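Side-chain contacts in sterol carrier protein 2 (Thermus thermophilus, PDB 2CX7), which probably binds sterols or other lipids and carries them between membranes, as SCP-2 family proteins do: residues 90-93 with 94-97; 106-109 with 110-113. All coordinates share one frame; numbering follows the deposited sequence.

Contact 1. Residues 90-93 with 94-97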
ATOM      1  N   ARG A  90       6.314   1.236 -12.975  1.00 18.99           N
ATOM      2  CA  ARG A  90       7.693   1.201 -13.451  1.00 20.58           C
ATOM      3  C   ARG A  90       8.582   0.269 -12.643  1.00 24.79           C
ATOM      4  O   ARG A  90       9.722   0.004 -13.028  1.00 26.96           O
ATOM      5  CB  ARG A  90       8.304   2.605 -13.439  1.00 21.27           C
ATOM      6  CG  ARG A  90       7.723   3.554 -14.473  1.00 27.71           C
ATOM      7  CD  ARG A  90       8.419   4.909 -14.399  1.00 30.03           C
ATOM      8  NE  ARG A  90       8.018   5.678 -13.221  1.00 33.14           N
ATOM      9  CZ  ARG A  90       8.766   6.611 -12.641  1.00 35.87           C
ATOM     10  NH1 ARG A  90       9.971   6.899 -13.121  1.00 42.76           N
ATOM     11  NH2 ARG A  90       8.304   7.273 -11.590  1.00 34.86           N
ATOM     12  N   LEU A  91       8.067  -0.217 -11.516  1.00 20.91           N
ATOM     13  CA  LEU A  91       8.820  -1.130 -10.660  1.00 18.40           C
ATOM     14  C   LEU A  91       7.874  -2.218 -10.155  1.00 15.60           C
ATOM     15  O   LEU A  91       6.835  -1.922  -9.578  1.00 18.33           O
ATOM     16  CB  LEU A  91       9.434  -0.361  -9.484  1.00 17.72           C
ATOM     17  CG  LEU A  91      10.211  -1.164  -8.432  1.00 19.54           C
ATOM     18  CD1 LEU A  91      11.373  -1.897  -9.084  1.00 28.67           C
ATOM     19  CD2 LEU A  91      10.728  -0.214  -7.355  1.00 19.89           C
ATOM     20  N   GLU A  92       8.230  -3.475 -10.411  1.00 18.45           N
ATOM     21  CA  GLU A  92       7.416  -4.622 -10.006  1.00 17.49           C
ATOM     22  C   GLU A  92       7.502  -4.756  -8.479  1.00 16.02           C
ATOM     23  O   GLU A  92       8.590  -4.834  -7.917  1.00 16.23           O
ATOM     24  CB  GLU A  92       7.931  -5.875 -10.731  1.00 19.32           C
ATOM     25  CG  GLU A  92       6.985  -7.064 -10.716  1.00 20.03           C
ATOM     26  CD  GLU A  92       7.013  -7.810  -9.402  1.00 17.48           C
ATOM     27  OE1 GLU A  92       8.110  -8.244  -8.997  1.00 21.29           O
ATOM     28  OE2 GLU A  92       5.946  -7.963  -8.776  1.00 20.63           O
ATOM     29  N   PRO A  93       6.348  -4.792  -7.790  1.00 16.49           N
ATOM     30  CA  PRO A  93       6.335  -4.894  -6.323  1.00 12.65           C
ATOM     31  C   PRO A  93       6.944  -6.095  -5.602  1.00 15.05           C
ATOM     32  O   PRO A  93       7.623  -5.924  -4.589  1.00 12.55           O
ATOM     33  CB  PRO A  93       4.859  -4.689  -5.975  1.00 15.87           C
ATOM     34  CG  PRO A  93       4.137  -5.234  -7.167  1.00 14.59           C
ATOM     35  CD  PRO A  93       4.972  -4.721  -8.327  1.00 14.06           C
ATOM     36  N   LEU A  94       6.719  -7.307  -6.092  1.00 12.92           N
ATOM     37  CA  LEU A  94       7.275  -8.463  -5.390  1.00 12.03           C
ATOM     38  C   LEU A  94       8.799  -8.418  -5.362  1.00 14.40           C
ATOM     39  O   LEU A  94       9.415  -8.653  -4.324  1.00 12.73           O
ATOM     40  CB  LEU A  94       6.780  -9.759  -6.039  1.00 18.20           C
ATOM     41  CG  LEU A  94       5.256  -9.919  -5.999  1.00 17.51           C
ATOM     42  CD1 LEU A  94       4.879 -11.273  -6.591  1.00 17.84           C
ATOM     43  CD2 LEU A  94       4.756  -9.814  -4.570  1.00 19.78           C
ATOM     44  N   SER A  95       9.411  -8.120  -6.504  1.00 13.65           N
ATOM     45  CA  SER A  95      10.866  -8.040  -6.557  1.00 14.75           C
ATOM     46  C   SER A  95      11.373  -6.857  -5.740  1.00 11.62           C
ATOM     47  O   SER A  95      12.426  -6.934  -5.139  1.00 10.91           O
ATOM     48  CB  SER A  95      11.342  -7.928  -8.005  1.00 19.46           C
ATOM     49  OG  SER A  95      11.289  -9.204  -8.623  1.00 23.82           O
ATOM     50  N   ALA A  96      10.623  -5.759  -5.728  1.00 15.05           N
ATOM     51  CA  ALA A  96      11.038  -4.586  -4.960  1.00 15.21           C
ATOM     52  C   ALA A  96      11.059  -4.930  -3.478  1.00 11.70           C
ATOM     53  O   ALA A  96      11.939  -4.486  -2.739  1.00 13.23           O
ATOM     54  CB  ALA A  96      10.084  -3.428  -5.208  1.00 14.04           C
ATOM     55  N   LEU A  97      10.083  -5.718  -3.039  1.00 10.81           N
ATOM     56  CA  LEU A  97      10.015  -6.103  -1.628  1.00 12.75           C
ATOM     57  C   LEU A  97      11.173  -7.045  -1.291  1.00 15.23           C
ATOM     58  O   LEU A  97      11.798  -6.935  -0.229  1.00 15.87           O
ATOM     59  CB  LEU A  97       8.674  -6.789  -1.338  1.00 16.43           C
ATOM     60  CG  LEU A  97       8.274  -6.914   0.133  1.00 25.25           C
ATOM     61  CD1 LEU A  97       8.056  -5.532   0.722  1.00 17.70           C
ATOM     62  CD2 LEU A  97       6.997  -7.738   0.241  1.00 28.26           C
TER
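E92 curls its carboxylate back over the start of helix 93-99, and its two oxygens take one backbone N-H each. With CG anti to the backbone N (chi1 -164°) and a bend at the next bond (chi2 -79°), the chain doubles round so that the acid faces the first turn. E92 OE1 accepts from S95 N at 2.8 Å, met on its syn side though well out of the carboxylate plane. E92 OE2 accepts from L94 N at 2.9 Å, this donor standing above the plane. The acid is therefore turned partly broadside to the turn, and one flat group serves two N-H groups that both lie out of its plane. S95 OG comes within 3.3 Å of E92 OE1, a weak and unsettled hydrogen bond because the same proton has another acceptor in reach. L94 crosses the acid obliquely, with L94 CB 3.4 Å from E92 OE2.

P93 suits the first helical position, since it has no N-H to satisfy and its ring fixes phi; it also packs on V123 of helix 116-127. L91, just before the cap, brings CD2 to within 3.9 Å of A96 CB, a hydrophobic staple for which the small methyl of A96 leaves room. E92 O then starts the regular ladder by accepting from A96 N at 3.1 Å. A carboxylate here probably gains from the positive end of the helix dipole, which would favour its ionised form.

Contact 2. Residues 106-109 with 110-113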
ATOM      1  N   LYS A 106       7.081  -4.012   9.435  1.00 20.99           N
ATOM      2  CA  LYS A 106       6.294  -4.756  10.418  1.00 20.34           C
ATOM      3  C   LYS A 106       5.567  -5.868   9.687  1.00 16.91           C
ATOM      4  O   LYS A 106       4.970  -5.646   8.630  1.00 16.85           O
ATOM      5  CB  LYS A 106       5.292  -3.836  11.119  1.00 21.79           C
ATOM      6  CG  LYS A 106       4.500  -4.512  12.229  1.00 22.72           C
ATOM      7  CD  LYS A 106       3.639  -3.494  12.954  1.00 26.05           C
ATOM      8  CE  LYS A 106       2.719  -4.140  13.977  1.00 26.25           C
ATOM      9  NZ  LYS A 106       1.785  -3.122  14.545  1.00 22.90           N
ATOM     10  N   GLY A 107       5.624  -7.065  10.253  1.00 17.72           N
ATOM     11  CA  GLY A 107       5.008  -8.215   9.625  1.00 18.83           C
ATOM     12  C   GLY A 107       6.136  -9.083   9.091  1.00 19.09           C
ATOM     13  O   GLY A 107       7.285  -8.637   9.012  1.00 22.35           O
ATOM     14  N   THR A 108       5.826 -10.319   8.725  1.00 22.51           N
ATOM     15  CA  THR A 108       6.844 -11.223   8.212  1.00 23.50           C
ATOM     16  C   THR A 108       6.528 -11.706   6.809  1.00 23.74           C
ATOM     17  O   THR A 108       5.364 -11.813   6.423  1.00 22.15           O
ATOM     18  CB  THR A 108       6.994 -12.480   9.096  1.00 24.94           C
ATOM     19  OG1 THR A 108       5.805 -13.273   9.006  1.00 27.88           O
ATOM     20  CG2 THR A 108       7.230 -12.095  10.537  1.00 24.84           C
ATOM     21  N   ILE A 109       7.579 -12.005   6.056  1.00 25.39           N
ATOM     22  CA  ILE A 109       7.442 -12.517   4.702  1.00 26.71           C
ATOM     23  C   ILE A 109       6.638 -13.810   4.748  1.00 27.23           C
ATOM     24  O   ILE A 109       5.784 -14.056   3.902  1.00 25.85           O
ATOM     25  CB  ILE A 109       8.820 -12.829   4.081  1.00 31.63           C
ATOM     26  CG1 ILE A 109       9.657 -11.552   4.000  1.00 37.00           C
ATOM     27  CG2 ILE A 109       8.642 -13.446   2.706  1.00 30.38           C
ATOM     28  CD1 ILE A 109      11.098 -11.792   3.601  1.00 41.13           C
ATOM     29  N   ALA A 110       6.921 -14.644   5.743  1.00 25.82           N
ATOM     30  CA  ALA A 110       6.212 -15.908   5.883  1.00 21.81           C
ATOM     31  C   ALA A 110       4.704 -15.676   5.919  1.00 22.91           C
ATOM     32  O   ALA A 110       3.938 -16.429   5.320  1.00 21.60           O
ATOM     33  CB  ALA A 110       6.663 -16.623   7.145  1.00 25.64           C
ATOM     34  N   ALA A 111       4.276 -14.626   6.613  1.00 17.91           N
ATOM     35  CA  ALA A 111       2.854 -14.329   6.713  1.00 18.51           C
ATOM     36  C   ALA A 111       2.297 -13.671   5.453  1.00 19.92           C
ATOM     37  O   ALA A 111       1.121 -13.848   5.115  1.00 21.58           O
ATOM     38  CB  ALA A 111       2.595 -13.438   7.926  1.00 20.79           C
ATOM     39  N   LEU A 112       3.147 -12.937   4.744  1.00 19.15           N
ATOM     40  CA  LEU A 112       2.731 -12.224   3.540  1.00 21.20           C
ATOM     41  C   LEU A 112       2.881 -13.009   2.239  1.00 24.57           C
ATOM     42  O   LEU A 112       2.111 -12.811   1.296  1.00 22.04           O
ATOM     43  CB  LEU A 112       3.522 -10.922   3.436  1.00 20.65           C
ATOM     44  CG  LEU A 112       2.999  -9.824   2.511  1.00 33.45           C
ATOM     45  CD1 LEU A 112       1.679  -9.307   3.050  1.00 25.25           C
ATOM     46  CD2 LEU A 112       4.014  -8.687   2.450  1.00 31.99           C
ATOM     47  N   ALA A 113       3.878 -13.891   2.184  1.00 24.03           N
ATOM     48  CA  ALA A 113       4.141 -14.683   0.982  1.00 25.46           C
ATOM     49  C   ALA A 113       2.913 -15.331   0.330  1.00 25.98           C
ATOM     50  O   ALA A 113       2.738 -15.254  -0.888  1.00 24.45           O
ATOM     51  CB  ALA A 113       5.201 -15.753   1.285  1.00 24.05           C
TER
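The peptide carbonyl of T108 is the flat group about which A111 and L112 are arranged. At its edge L112 N donates to T108 O at 3.0 Å, lying in the carbonyl plane. Over one face stands A111 N, whose bond to the same oxygen is weak and bent (N-H...O 123°). The T108 hydroxyl rises on this face too, and L112 CB lies to the other side of the plane, 3.6 Å from T108 O. The next carbonyl, that of I109, is met almost end-on: A113 N donates to I109 O at a short 2.6 Å, and A113 CB also comes close to that oxygen.

The stronger partner of A111 N is T108 OG1, at 3.1 Å with an N-H...O angle of 148°. At chi1 67° this oxygen sits between the backbone N and the carbonyl carbon of its own residue, which swings it forward over the turn while CG2 stays beside the backbone N. T108 is thus the N-cap of the short helix 109-112, which follows edge strand 103-106 of the SCP-2 sheet. Threonine fits because its hydroxyl is held on a short, branched stem close to the backbone.

K106 ends that strand, pairing through its backbone with V75, and G107 links it to the cap with a positive phi. On the helix, A111 offers only a methyl, so its CB can rest 3.4 Å from T108 OG1 without crowding the cap. I109, branched at CB, points its CB away from the residues that follow, yet I109 CG2 still comes to 4.4 Å from A113 CB.

In the fold
Contacts 1 and 2 follow one another along the chain, their centres 16 Å apart, and strand 103-106, at the edge of the mixed sheet, leads from the first helix into contact 2. Each begins a helix, but by different means: the longer glutamate in contact 1 reaches two N-H groups, whereas the threonine of contact 2 serves one from close by. The two turns meet directly through leucines, L97 CD2 lying 3.8 Å from L112 CD2, so the two helices touch at this leucine pair. Both are surface contacts within the SCP-2 family region. Neither contact includes a residue assigned to a lipid site.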